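Local coordinates for protein rRNA adenine N-6-methyltransferase (Saccharopolyspora erythraea, PDB 6NVM) that transfers two methyl groups from S-adenosyl-L-methionine to the N6 of one adenine in 23S rRNA, lowering ribosome affinity for macrolide, lincosamide and streptogramin B antibiotics, at residues Lys106-Arg109 with Glu110-Gly114; Gly139-Pro142 with Tyr143-Ser147; Val238-Phe242 with Thr243-Gly247; Ser252-Lys256 with Tyr257-Arg261; Gly273-Val277 with Ala278-Pro282. All blocks are in the same frame, centred on the assembly; numbering follows the deposited sequence. Where two conformers were deposited one is given.

Contact 1: Lys106-Arg109 with Glu110-Gly114; sequences KSLR and EKLSG
Leu108 and Leu112 meet one helical turn apart, and they form the tight side of this helix end. CD1 of Leu108 lies 3.6 Å from CD1 of Leu112, and the two side chains pass at a slant. Leu108 turns its CG away from its own backbone N (chi1 -177°), which swings the branched end on toward Leu112. Leu108 also touches Val120, and Leu112 touches Ile118, both on strand 118-121. Leu112 reaches Thr85 and Arg86 of helix 83-89. The backbone keeps helical bonds up to the last turn. Lys111 N bonds to Ser107 O at 2.8 Å, and Leu112 N, already leaving the helix, to Leu108 O at 3.0 Å. A second bond from Leu112 N, to Arg109 O, is weak.

The other side is looser and mostly exposed. Lys111, in one of two conformers, lays CB and CG against Ser107 O and carries NZ to a salt bridge with Glu81. Arg109 turns away and gives NH2 to Val120 O. Ser113 OG donates to Glu110 O at 2.9 Å. Ser113 N reaches the same oxygen from the same face. Two donors thus grip one carbonyl where the helix runs out, and the leucines fasten this Rossmann-like helix to its sheet.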
loop_
_atom_site.group_PDB
_atom_site.type_symbol
_atom_site.label_atom_id
_atom_site.label_comp_id
_atom_site.label_asym_id
_atom_site.label_seq_id
_atom_site.Cartn_x
_atom_site.Cartn_y
_atom_site.Cartn_z
ATOM N N LYS A 106 16.215 14.099 -18.388
ATOM C CA LYS A 106 17.215 13.932 -19.440
ATOM C C LYS A 106 18.501 13.316 -18.898
ATOM O O LYS A 106 19.067 12.404 -19.513
ATOM C CB LYS A 106 17.507 15.280 -20.103
ATOM C CG LYS A 106 16.393 15.768 -21.020
ATOM C CD LYS A 106 16.787 17.046 -21.749
ATOM C CE LYS A 106 16.421 18.288 -20.951
ATOM N NZ LYS A 106 14.948 18.529 -20.933
ATOM N N SER A 107 18.984 13.791 -17.748
ATOM C CA SER A 107 20.230 13.240 -17.223
ATOM C C SER A 107 20.038 11.798 -16.770
ATOM O O SER A 107 20.924 10.955 -16.965
ATOM C CB SER A 107 20.759 14.105 -16.079
ATOM O OG SER A 107 19.994 13.929 -14.906
ATOM N N LEU A 108 18.883 11.490 -16.172
ATOM C CA LEU A 108 18.598 10.113 -15.788
ATOM C C LEU A 108 18.548 9.212 -17.014
ATOM O O LEU A 108 19.120 8.115 -17.019
ATOM C CB LEU A 108 17.275 10.052 -15.021
ATOM C CG LEU A 108 16.858 8.683 -14.486
ATOM C CD1 LEU A 108 17.813 8.235 -13.395
ATOM C CD2 LEU A 108 15.421 8.725 -13.959
ATOM N N ARG A 109 17.868 9.665 -18.065
ATOM C CA ARG A 109 17.783 8.886 -19.294
ATOM C C ARG A 109 19.173 8.552 -19.828
ATOM O O ARG A 109 19.448 7.402 -20.192
ATOM C CB ARG A 109 16.960 9.663 -20.324
ATOM C CG ARG A 109 16.678 8.926 -21.618
ATOM C CD ARG A 109 15.725 9.726 -22.514
ATOM N NE ARG A 109 14.389 9.866 -21.915
ATOM C CZ ARG A 109 13.722 11.008 -21.781
ATOM N NH1 ARG A 109 14.231 12.153 -22.215
ATOM N NH2 ARG A 109 12.515 11.005 -21.219
ATOM N N GLU A 110 20.080 9.531 -19.840
ATOM C CA GLU A 110 21.438 9.274 -20.318
ATOM C C GLU A 110 22.198 8.363 -19.361
ATOM O O GLU A 110 22.918 7.456 -19.797
ATOM C CB GLU A 110 22.187 10.596 -20.508
ATOM C CG GLU A 110 23.595 10.450 -21.088
ATOM C CD GLU A 110 23.607 9.813 -22.473
ATOM O OE1 GLU A 110 22.606 9.961 -23.210
ATOM O OE2 GLU A 110 24.618 9.159 -22.820
ATOM N N LYS A 111 22.062 8.593 -18.050
ATOM C CA LYS A 111 22.749 7.751 -17.073
ATOM C C LYS A 111 22.381 6.282 -17.240
ATOM O O LYS A 111 23.225 5.397 -17.046
ATOM C CB LYS A 111 22.416 8.209 -15.652
ATOM C CG LYS A 111 23.263 9.357 -15.147
ATOM C CD LYS A 111 22.735 9.920 -13.832
ATOM C CE LYS A 111 22.711 8.869 -12.736
ATOM N NZ LYS A 111 22.348 9.441 -11.407
ATOM N N LEU A 112 21.129 5.997 -17.588
ATOM C CA LEU A 112 20.632 4.629 -17.646
ATOM C C LEU A 112 20.595 4.058 -19.059
ATOM O O LEU A 112 20.032 2.976 -19.264
ATOM C CB LEU A 112 19.236 4.564 -17.022
ATOM C CG LEU A 112 19.164 5.050 -15.572
ATOM C CD1 LEU A 112 17.721 5.099 -15.072
ATOM C CD2 LEU A 112 20.024 4.174 -14.664
ATOM N N SER A 113 21.191 4.744 -20.033
ATOM C CA SER A 113 21.049 4.335 -21.426
ATOM C C SER A 113 21.735 3.007 -21.722
ATOM O O SER A 113 21.453 2.407 -22.763
ATOM C CB SER A 113 21.603 5.420 -22.352
ATOM O OG SER A 113 22.973 5.660 -22.095
ATOM N N GLY A 114 22.622 2.536 -20.844
ATOM C CA GLY A 114 23.200 1.215 -20.988
ATOM C C GLY A 114 22.280 0.071 -20.621
ATOM O O GLY A 114 22.692 -1.091 -20.689
#

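Contact 2: Gly139-Pro142 with Tyr143-Ser147; sequences GAIP and YGITS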
loop_
_atom_site.group_PDB
_atom_site.type_symbol
_atom_site.label_atom_id
_atom_site.label_comp_id
_atom_site.label_asym_id
_atom_site.label_seq_id
_atom_site.Cartn_x
_atom_site.Cartn_y
_atom_site.Cartn_z
ATOM N N GLY A 139 8.432 2.589 -5.675
ATOM C CA GLY A 139 8.576 4.028 -5.555
ATOM C C GLY A 139 9.170 4.466 -4.239
ATOM O O GLY A 139 8.932 3.860 -3.188
ATOM N N ALA A 140 9.957 5.538 -4.311
ATOM C CA ALA A 140 10.358 6.325 -3.148
ATOM C C ALA A 140 9.499 7.579 -3.165
ATOM O O ALA A 140 9.620 8.406 -4.071
ATOM C CB ALA A 140 11.845 6.673 -3.195
ATOM N N ILE A 141 8.623 7.713 -2.181
ATOM C CA ILE A 141 7.514 8.657 -2.248
ATOM C C ILE A 141 7.826 9.851 -1.352
ATOM O O ILE A 141 8.065 9.659 -0.149
ATOM C CB ILE A 141 6.196 7.996 -1.831
ATOM C CG1 ILE A 141 6.056 6.621 -2.496
ATOM C CG2 ILE A 141 5.036 8.893 -2.205
ATOM C CD1 ILE A 141 6.203 6.633 -4.007
ATOM N N PRO A 142 7.809 11.081 -1.873
ATOM C CA PRO A 142 7.882 12.259 -1.000
ATOM C C PRO A 142 6.713 12.317 -0.027
ATOM O O PRO A 142 5.621 11.806 -0.283
ATOM C CB PRO A 142 7.841 13.437 -1.983
ATOM C CG PRO A 142 8.299 12.875 -3.275
ATOM C CD PRO A 142 7.840 11.450 -3.298
ATOM N N TYR A 143 6.951 12.997 1.096
ATOM C CA TYR A 143 6.006 12.977 2.211
ATOM C C TYR A 143 4.616 13.455 1.800
ATOM O O TYR A 143 3.605 12.902 2.252
ATOM C CB TYR A 143 6.552 13.836 3.355
ATOM C CG TYR A 143 5.488 14.512 4.195
ATOM C CD1 TYR A 143 4.772 13.804 5.152
ATOM C CD2 TYR A 143 5.211 15.865 4.038
ATOM C CE1 TYR A 143 3.803 14.421 5.922
ATOM C CE2 TYR A 143 4.245 16.491 4.804
ATOM C CZ TYR A 143 3.544 15.765 5.744
ATOM O OH TYR A 143 2.582 16.385 6.508
ATOM N N GLY A 144 4.538 14.474 0.945
ATOM C CA GLY A 144 3.273 15.148 0.702
ATOM C C GLY A 144 2.312 14.471 -0.260
ATOM O O GLY A 144 1.191 14.969 -0.421
ATOM N N ILE A 145 2.703 13.368 -0.904
ATOM C CA ILE A 145 1.831 12.718 -1.879
ATOM C C ILE A 145 1.725 11.221 -1.610
ATOM O O ILE A 145 1.336 10.454 -2.497
ATOM C CB ILE A 145 2.327 12.959 -3.318
ATOM C CG1 ILE A 145 3.778 12.501 -3.471
ATOM C CG2 ILE A 145 2.183 14.435 -3.691
ATOM C CD1 ILE A 145 4.195 12.222 -4.910
ATOM N N THR A 146 2.057 10.792 -0.392
ATOM C CA THR A 146 2.095 9.360 -0.112
ATOM C C THR A 146 0.709 8.738 -0.237
ATOM O O THR A 146 0.543 7.690 -0.870
ATOM C CB THR A 146 2.684 9.098 1.276
ATOM O OG1 THR A 146 3.876 9.867 1.442
ATOM C CG2 THR A 146 3.037 7.620 1.430
ATOM N N SER A 147 -0.306 9.372 0.353
ATOM C CA SER A 147 -1.648 8.813 0.256
ATOM C C SER A 147 -2.133 8.784 -1.185
ATOM O O SER A 147 -2.858 7.865 -1.577
ATOM C CB SER A 147 -2.624 9.598 1.131
ATOM O OG SER A 147 -2.499 9.209 2.484
#
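Ile141 and Pro142 pack against the turn that leads into helix 146-155. The apolar contacts come first. CG2 of Ile141 sits 3.6 Å from CA of Thr146 and 4.0 Å from CG1 of Ile145. With chi1 at -45°, Ile141 points this methyl at the turn and leads CG1, its other branch, away. The Pro142 ring adds a looser contact, its CD 4.1 Å from CD1 of Ile145.

The polar contacts gather round Pro142 O. The N of Ile145, the N-cap residue, points almost straight at it (N-H...O angle 173°), but at 3.4 Å the bond is weak. The hydroxyl OG1 of Thr146 is 3.1 Å from Pro142 O and 3.2 Å from Tyr143 O. Its single proton can serve either carbonyl, and the choice is not settled.

Ala140 is predicted to bind S-adenosyl-L-methionine. Ala140 to Tyr143 end strand 135-140 and correspond by similarity to motif IV, Asn-Ile/Leu-Pro-Tyr/Phe in many relatives, which probably lines the target-adenine site as in other N6-adenine methyltransferases. Gly139 and Ile141 bond through their backbones to strand 159-167, and Ala140 to Ala77 of strand 73-77. Thr146 touches Thr166 of strand 159-167 and Phe170 of helix 168-175.

Contact 3: Val238-Phe242 with Thr243-Gly247; sequences VELCF and TGVGG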
loop_
_atom_site.group_PDB
_atom_site.type_symbol
_atom_site.label_atom_id
_atom_site.label_comp_id
_atom_site.label_asym_id
_atom_site.label_seq_id
_atom_site.Cartn_x
_atom_site.Cartn_y
_atom_site.Cartn_z
ATOM N N VAL A 238 -17.840 -1.499 7.722
ATOM C CA VAL A 238 -16.622 -0.837 8.177
ATOM C C VAL A 238 -16.841 0.667 8.255
ATOM O O VAL A 238 -16.486 1.310 9.251
ATOM C CB VAL A 238 -15.444 -1.196 7.254
ATOM C CG1 VAL A 238 -14.203 -0.402 7.634
ATOM C CG2 VAL A 238 -15.155 -2.694 7.336
ATOM N N GLU A 239 -17.430 1.246 7.206
ATOM C CA GLU A 239 -17.768 2.666 7.226
ATOM C C GLU A 239 -18.596 3.011 8.456
ATOM O O GLU A 239 -18.285 3.956 9.186
ATOM C CB GLU A 239 -18.534 3.042 5.956
ATOM C CG GLU A 239 -17.703 3.023 4.685
ATOM C CD GLU A 239 -16.799 4.237 4.552
ATOM O OE1 GLU A 239 -16.632 4.979 5.545
ATOM O OE2 GLU A 239 -16.258 4.451 3.447
ATOM N N LEU A 240 -19.656 2.239 8.698
ATOM C CA LEU A 240 -20.554 2.516 9.813
ATOM C C LEU A 240 -19.804 2.570 11.139
ATOM O O LEU A 240 -20.052 3.453 11.967
ATOM C CB LEU A 240 -21.651 1.451 9.861
ATOM C CG LEU A 240 -22.565 1.449 11.085
ATOM C CD1 LEU A 240 -23.296 2.776 11.215
ATOM C CD2 LEU A 240 -23.544 0.288 10.987
ATOM N N CYS A 241 -18.886 1.632 11.361
ATOM C CA CYS A 241 -18.217 1.540 12.653
ATOM C C CYS A 241 -17.150 2.611 12.834
ATOM O O CYS A 241 -16.907 3.045 13.965
ATOM C CB CYS A 241 -17.593 0.154 12.824
ATOM S SG CYS A 241 -18.801 -1.180 12.974
ATOM N N PHE A 242 -16.505 3.047 11.751
ATOM C CA PHE A 242 -15.456 4.050 11.868
ATOM C C PHE A 242 -16.001 5.457 12.096
ATOM O O PHE A 242 -15.222 6.348 12.450
ATOM C CB PHE A 242 -14.558 4.022 10.626
ATOM C CG PHE A 242 -13.362 3.116 10.770
ATOM C CD1 PHE A 242 -13.450 1.766 10.453
ATOM C CD2 PHE A 242 -12.155 3.611 11.247
ATOM C CE1 PHE A 242 -12.355 0.928 10.594
ATOM C CE2 PHE A 242 -11.050 2.780 11.388
ATOM C CZ PHE A 242 -11.150 1.437 11.065
ATOM N N THR A 243 -17.306 5.681 11.915
ATOM C CA THR A 243 -17.882 6.979 12.263
ATOM C C THR A 243 -18.009 7.141 13.772
ATOM O O THR A 243 -17.926 8.264 14.282
ATOM C CB THR A 243 -19.258 7.165 11.618
ATOM O OG1 THR A 243 -20.192 6.244 12.198
ATOM C CG2 THR A 243 -19.188 6.959 10.108
ATOM N N GLY A 244 -18.211 6.043 14.495
ATOM C CA GLY A 244 -18.318 6.083 15.937
ATOM C C GLY A 244 -19.699 6.381 16.472
ATOM O O GLY A 244 -19.836 6.614 17.679
ATOM N N VAL A 245 -20.728 6.370 15.620
ATOM C CA VAL A 245 -22.069 6.742 16.060
ATOM C C VAL A 245 -22.502 5.834 17.200
ATOM O O VAL A 245 -22.367 4.607 17.128
ATOM C CB VAL A 245 -23.057 6.678 14.883
ATOM C CG1 VAL A 245 -23.260 5.235 14.409
ATOM C CG2 VAL A 245 -24.389 7.320 15.263
ATOM N N GLY A 246 -23.025 6.437 18.266
ATOM C CA GLY A 246 -23.491 5.709 19.422
ATOM C C GLY A 246 -22.491 5.620 20.558
ATOM O O GLY A 246 -22.887 5.312 21.689
ATOM N N GLY A 247 -21.210 5.874 20.289
ATOM C CA GLY A 247 -20.200 5.866 21.328
ATOM C C GLY A 247 -19.223 4.713 21.223
ATOM O O GLY A 247 -18.014 4.900 21.392
#
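Thr243 folds its hydroxyl back over the helix end: chi1 is 67°, with OG1 between the backbone N and the carbonyl carbon. This rotation lets OG1 donate to Leu240 O, three residues earlier, at 2.8 Å. The donor is tilted 31° from the carbonyl plane. The same rotation sets CG2 beside the backbone N, 3.3 Å from Glu239 O. Thus both branches of Thr243 rest on carbonyl oxygens of the last helical turn.

The backbone bonds here are slack. Thr243 N to Glu239 O is weak, and so is Gly244 N to Cys241 O. The Thr243 hydroxyl makes the shortest bond across the junction. It also receives a weak one from Val245 N at 3.5 Å, which ties the start of the loop to the helix.

Leu240 carries the apolar part. Its CD1 comes 4.0 Å from CG1 of Val245. Leu240 also touches Lys256. On another side, the Phe242 side chain touches Arg183. Glu239 sends its carboxylate to a salt bridge with Arg183 of helix 183-188.

Gly244 leaves the helix with positive phi (86°), a conformation in which a CB would press on the preceding carbonyl oxygen. A type II beta turn follows, closed by Gly247 N to Gly244 O at 3.0 Å. This is a helix C-cap with glycine at C', running straight into a turn, with the Thr243 hydroxyl set between Leu240 O and Val245 N.

Contact 4: Ser252-Lys256 with Tyr257-Arg261; sequences SLLRK and YPRRR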
loop_
_atom_site.group_PDB
_atom_site.type_symbol
_atom_site.label_atom_id
_atom_site.label_comp_id
_atom_site.label_asym_id
_atom_site.label_seq_id
_atom_site.Cartn_x
_atom_site.Cartn_y
_atom_site.Cartn_z
ATOM N N SER A 252 -22.734 1.457 17.320
ATOM C CA SER A 252 -22.753 1.709 15.883
ATOM C C SER A 252 -23.428 0.564 15.140
ATOM O O SER A 252 -24.303 0.783 14.295
ATOM C CB SER A 252 -21.327 1.916 15.375
ATOM O OG SER A 252 -20.660 2.902 16.138
ATOM N N LEU A 253 -23.036 -0.677 15.448
ATOM C CA LEU A 253 -23.622 -1.826 14.763
ATOM C C LEU A 253 -25.120 -1.931 15.012
ATOM O O LEU A 253 -25.862 -2.395 14.139
ATOM C CB LEU A 253 -22.928 -3.111 15.208
ATOM C CG LEU A 253 -21.471 -3.224 14.763
ATOM C CD1 LEU A 253 -20.797 -4.398 15.472
ATOM C CD2 LEU A 253 -21.393 -3.378 13.253
ATOM N N LEU A 254 -25.584 -1.522 16.194
ATOM C CA LEU A 254 -27.005 -1.607 16.503
ATOM C C LEU A 254 -27.846 -0.689 15.625
ATOM O O LEU A 254 -29.055 -0.913 15.500
ATOM C CB LEU A 254 -27.237 -1.276 17.978
ATOM C CG LEU A 254 -26.725 -2.326 18.967
ATOM C CD1 LEU A 254 -26.675 -1.757 20.375
ATOM C CD2 LEU A 254 -27.590 -3.575 18.931
ATOM N N ARG A 255 -27.238 0.333 15.016
ATOM C CA ARG A 255 -27.969 1.194 14.092
ATOM C C ARG A 255 -28.392 0.453 12.830
ATOM O O ARG A 255 -29.291 0.922 12.126
ATOM C CB ARG A 255 -27.121 2.404 13.692
ATOM C CG ARG A 255 -26.388 3.103 14.830
ATOM C CD ARG A 255 -27.328 3.600 15.908
ATOM N NE ARG A 255 -26.835 4.834 16.515
ATOM C CZ ARG A 255 -27.224 5.303 17.698
ATOM N NH1 ARG A 255 -28.112 4.639 18.426
ATOM N NH2 ARG A 255 -26.716 6.438 18.157
ATOM N N LYS A 256 -27.760 -0.682 12.527
ATOM C CA LYS A 256 -28.037 -1.429 11.307
ATOM C C LYS A 256 -28.398 -2.889 11.541
ATOM O O LYS A 256 -29.072 -3.475 10.684
ATOM C CB LYS A 256 -26.825 -1.373 10.362
ATOM C CG LYS A 256 -27.013 -2.104 9.033
ATOM C CD LYS A 256 -25.708 -2.217 8.261
ATOM C CE LYS A 256 -25.331 -0.925 7.549
ATOM N NZ LYS A 256 -26.027 -0.784 6.241
ATOM N N TYR A 257 -27.985 -3.496 12.652
ATOM C CA TYR A 257 -28.193 -4.921 12.852
ATOM C C TYR A 257 -28.947 -5.187 14.151
ATOM O O TYR A 257 -28.869 -4.390 15.088
ATOM C CB TYR A 257 -26.855 -5.667 12.890
ATOM C CG TYR A 257 -26.094 -5.645 11.588
ATOM C CD1 TYR A 257 -25.089 -4.717 11.364
ATOM C CD2 TYR A 257 -26.376 -6.560 10.584
ATOM C CE1 TYR A 257 -24.382 -4.701 10.172
ATOM C CE2 TYR A 257 -25.681 -6.552 9.395
ATOM C CZ TYR A 257 -24.685 -5.621 9.192
ATOM O OH TYR A 257 -23.990 -5.618 8.005
ATOM N N PRO A 258 -29.662 -6.309 14.247
ATOM C CA PRO A 258 -30.379 -6.622 15.489
ATOM C C PRO A 258 -29.425 -6.932 16.633
ATOM O O PRO A 258 -28.323 -7.449 16.434
ATOM C CB PRO A 258 -31.216 -7.854 15.122
ATOM C CG PRO A 258 -31.197 -7.926 13.633
ATOM C CD PRO A 258 -29.905 -7.323 13.209
ATOM N N ARG A 259 -29.883 -6.632 17.851
ATOM C CA ARG A 259 -29.039 -6.790 19.031
ATOM C C ARG A 259 -28.509 -8.215 19.155
ATOM O O ARG A 259 -27.313 -8.424 19.387
ATOM C CB ARG A 259 -29.821 -6.403 20.285
ATOM C CG ARG A 259 -29.002 -6.473 21.566
ATOM C CD ARG A 259 -29.815 -6.056 22.781
ATOM N NE ARG A 259 -30.983 -6.912 22.975
ATOM C CZ ARG A 259 -30.955 -8.106 23.561
ATOM N NH1 ARG A 259 -29.812 -8.606 24.017
ATOM N NH2 ARG A 259 -32.074 -8.806 23.688
ATOM N N ARG A 260 -29.390 -9.210 19.022
ATOM C CA ARG A 260 -28.969 -10.598 19.185
ATOM C C ARG A 260 -27.841 -10.947 18.223
ATOM O O ARG A 260 -26.882 -11.631 18.598
ATOM C CB ARG A 260 -30.155 -11.541 18.970
ATOM C CG ARG A 260 -31.274 -11.411 19.998
ATOM C CD ARG A 260 -30.852 -11.934 21.360
ATOM N NE ARG A 260 -31.905 -11.763 22.362
ATOM C CZ ARG A 260 -32.754 -12.711 22.752
ATOM N NH1 ARG A 260 -32.696 -13.933 22.237
ATOM N NH2 ARG A 260 -33.670 -12.434 23.671
ATOM N N ARG A 261 -27.942 -10.486 16.977
ATOM C CA ARG A 261 -26.924 -10.810 15.985
ATOM C C ARG A 261 -25.640 -10.032 16.232
ATOM O O ARG A 261 -24.548 -10.546 15.964
ATOM C CB ARG A 261 -27.449 -10.530 14.578
ATOM C CG ARG A 261 -26.579 -11.111 13.478
ATOM C CD ARG A 261 -27.023 -10.637 12.109
ATOM N NE ARG A 261 -28.420 -10.959 11.839
ATOM C CZ ARG A 261 -29.088 -10.541 10.769
ATOM N NH1 ARG A 261 -28.489 -9.781 9.862
ATOM N NH2 ARG A 261 -30.358 -10.883 10.606
#
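Lys256 lies along the Tyr257 ring and covers one of its faces. Its CG stands 4.1 Å from the ring centroid, 21° off the normal, in a CH-pi contact shifted toward the rim. CD comes closer to single ring atoms, 3.4 Å from CE1 of Tyr257. The two side chains run side by side and point the same way. Lys256 achieves this by starting out extended (chi1 -179°) and then bending at chi3 and chi4. NZ makes a weak hydrogen bond to Ser236 OG.

The Tyr257 ring is also met at its edge. Leu253 O lies there, near the ring plane, and Arg261 NH1 is in the plane. CD2 of Leu253 adds a loose contact, 4.4 Å from CD1 of Tyr257.

A second apolar contact spans the turn. CD2 of Leu254 rests 3.5 Å from CA of Arg259 and 3.8 Å from its CB. The stems of these two side chains are also aligned side by side.

Backbone bonds fix the turn that brings these groups together. Leu253 O accepts from Tyr257 N at 2.8 Å and from Lys256 N at 3.0 Å. Pro258 then occupies the N-cap position of helix 259-269. Its CD lies over one face of the Arg261 guanidinium, whose NH1 bonds to Leu292 O.

The turn joins helix 249-254 to helix 259-269 in the C-terminal helical region that follows the Rossmann-like domain. Leu253 packs inward on Met237 and Cys241 of helix 228-243, and on Leu288 and Leu292 of helix 282-292. Tyr257 touches Leu292 too, and Val262 of helix 259-269 meets Leu253, Leu254 and Tyr257.

Contact 5: Gly273-Val277 with Ala278-Pro282; sequences GGAVV and AYVRP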
loop_
_atom_site.group_PDB
_atom_site.type_symbol
_atom_site.label_atom_id
_atom_site.label_comp_id
_atom_site.label_asym_id
_atom_site.label_seq_id
_atom_site.Cartn_x
_atom_site.Cartn_y
_atom_site.Cartn_z
ATOM N N GLY A 273 -17.599 -5.191 22.976
ATOM C CA GLY A 273 -18.583 -4.201 22.577
ATOM C C GLY A 273 -18.105 -2.771 22.718
ATOM O O GLY A 273 -18.638 -1.881 22.047
ATOM N N GLY A 274 -17.109 -2.529 23.565
ATOM C CA GLY A 274 -16.581 -1.190 23.747
ATOM C C GLY A 274 -15.219 -0.997 23.117
ATOM O O GLY A 274 -14.512 -0.040 23.440
ATOM N N ALA A 275 -14.851 -1.889 22.198
ATOM C CA ALA A 275 -13.514 -1.869 21.621
ATOM C C ALA A 275 -13.235 -0.552 20.905
ATOM O O ALA A 275 -14.121 0.060 20.302
ATOM C CB ALA A 275 -13.344 -3.028 20.643
ATOM N N VAL A 276 -11.976 -0.124 20.974
ATOM C CA VAL A 276 -11.514 1.005 20.174
ATOM C C VAL A 276 -11.441 0.554 18.722
ATOM O O VAL A 276 -10.707 -0.383 18.388
ATOM C CB VAL A 276 -10.153 1.515 20.667
ATOM C CG1 VAL A 276 -9.766 2.788 19.927
ATOM C CG2 VAL A 276 -10.172 1.752 22.176
ATOM N N VAL A 277 -12.207 1.219 17.857
ATOM C CA VAL A 277 -12.388 0.753 16.485
ATOM C C VAL A 277 -11.043 0.586 15.789
ATOM O O VAL A 277 -10.812 -0.404 15.086
ATOM C CB VAL A 277 -13.313 1.719 15.724
ATOM C CG1 VAL A 277 -13.435 1.332 14.257
ATOM C CG2 VAL A 277 -14.685 1.737 16.375
ATOM N N ALA A 278 -10.131 1.540 15.986
ATOM C CA ALA A 278 -8.850 1.521 15.291
ATOM C C ALA A 278 -7.949 0.367 15.715
ATOM O O ALA A 278 -6.952 0.110 15.033
ATOM C CB ALA A 278 -8.121 2.848 15.515
ATOM N N TYR A 279 -8.261 -0.333 16.806
ATOM C CA TYR A 279 -7.434 -1.447 17.259
ATOM C C TYR A 279 -8.048 -2.810 16.957
ATOM O O TYR A 279 -7.440 -3.833 17.286
ATOM C CB TYR A 279 -7.147 -1.317 18.759
ATOM C CG TYR A 279 -6.038 -0.332 19.052
ATOM C CD1 TYR A 279 -6.299 1.028 19.155
ATOM C CD2 TYR A 279 -4.724 -0.760 19.201
ATOM C CE1 TYR A 279 -5.286 1.935 19.408
ATOM C CE2 TYR A 279 -3.701 0.139 19.455
ATOM C CZ TYR A 279 -3.988 1.485 19.556
ATOM O OH TYR A 279 -2.972 2.382 19.808
ATOM N N VAL A 280 -9.216 -2.851 16.320
ATOM C CA VAL A 280 -9.740 -4.109 15.798
ATOM C C VAL A 280 -8.893 -4.543 14.608
ATOM O O VAL A 280 -8.592 -3.741 13.718
ATOM C CB VAL A 280 -11.216 -3.950 15.401
ATOM C CG1 VAL A 280 -11.787 -5.276 14.895
ATOM C CG2 VAL A 280 -12.028 -3.416 16.572
ATOM N N ARG A 281 -8.511 -5.820 14.583
ATOM C CA ARG A 281 -7.648 -6.321 13.528
ATOM C C ARG A 281 -8.452 -6.702 12.287
ATOM O O ARG A 281 -9.645 -7.002 12.367
ATOM C CB ARG A 281 -6.859 -7.533 14.023
ATOM C CG ARG A 281 -5.869 -7.212 15.138
ATOM C CD ARG A 281 -4.990 -8.408 15.480
ATOM N NE ARG A 281 -5.696 -9.407 16.285
ATOM C CZ ARG A 281 -5.707 -9.433 17.617
ATOM N NH1 ARG A 281 -5.047 -8.517 18.316
ATOM N NH2 ARG A 281 -6.379 -10.381 18.259
ATOM N N PRO A 282 -7.810 -6.698 11.115
ATOM C CA PRO A 282 -8.530 -7.098 9.893
ATOM C C PRO A 282 -9.156 -8.479 9.980
ATOM O O PRO A 282 -10.273 -8.679 9.490
ATOM C CB PRO A 282 -7.437 -7.029 8.818
ATOM C CG PRO A 282 -6.498 -6.000 9.320
ATOM C CD PRO A 282 -6.471 -6.164 10.812
HETATM O O HOH W 1 -9.599 -1.395 12.738
#
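Val277 and Ala278 contribute the most buried surface here, with Val276 close behind. For Val277 and Ala278 most of that burial comes from their being neighbours in the chain. The bonds that shape the turn end on the carbonyl oxygens of Val276 and Val277. Val277 O accepts from Val280 N at 3.2 Å. Val276 O accepts from Tyr279 N at 2.9 Å. These three-residue steps define a short 3-10 turn, which leads into helix 282-292 of the C-terminal helical region.

Val276 adds the side-chain contact. Its chi1 of -173° directs CG1 to the edge of the Tyr279 ring, where this methyl lies 4.0 Å from CD1 of Tyr279. The two side chains run alongside each other in the same direction. On another side of the turn, Ala275 CB approaches Val280 CG2 at 4.3 Å, a light touch.

Ala278 touches Arg180, as does Tyr279, and Ala278 bonds through its backbone to Trp181. Helix 282-292 begins just after Val280 and Arg281, with Arg281 as N-cap.

One water donates to Val277 O at 2.8 Å and to Val280 O at 2.7 Å. The carbonyl of Val277 therefore takes both the N-H of Val280 and a water. Through that water it is linked on to the carbonyl of Val280, where the turn gives way to the helix start.

All five contacts lie in series along the chain; none nests in or crosses another. Contact 1 closes the end of helix 102-111 in the beta-alpha-beta unit with strands 94-98 and 118-121. Contact 2 turns strand 135-140, of the seven-stranded sheet that also holds those two strands, into helix 146-155. The other three belong to the C-terminal helices. Contact 3 ends helix 228-243, contact 4 turns helix 249-254 into helix 259-269, and contact 5 leads into helix 282-292. Contact 3 touches both others: Val245 O probably bonds to Ser252 OG of contact 4, and Phe242 packs on Val277 of contact 5. Contacts 1 and 4 lie farthest apart, their centres about 60 Å from each other.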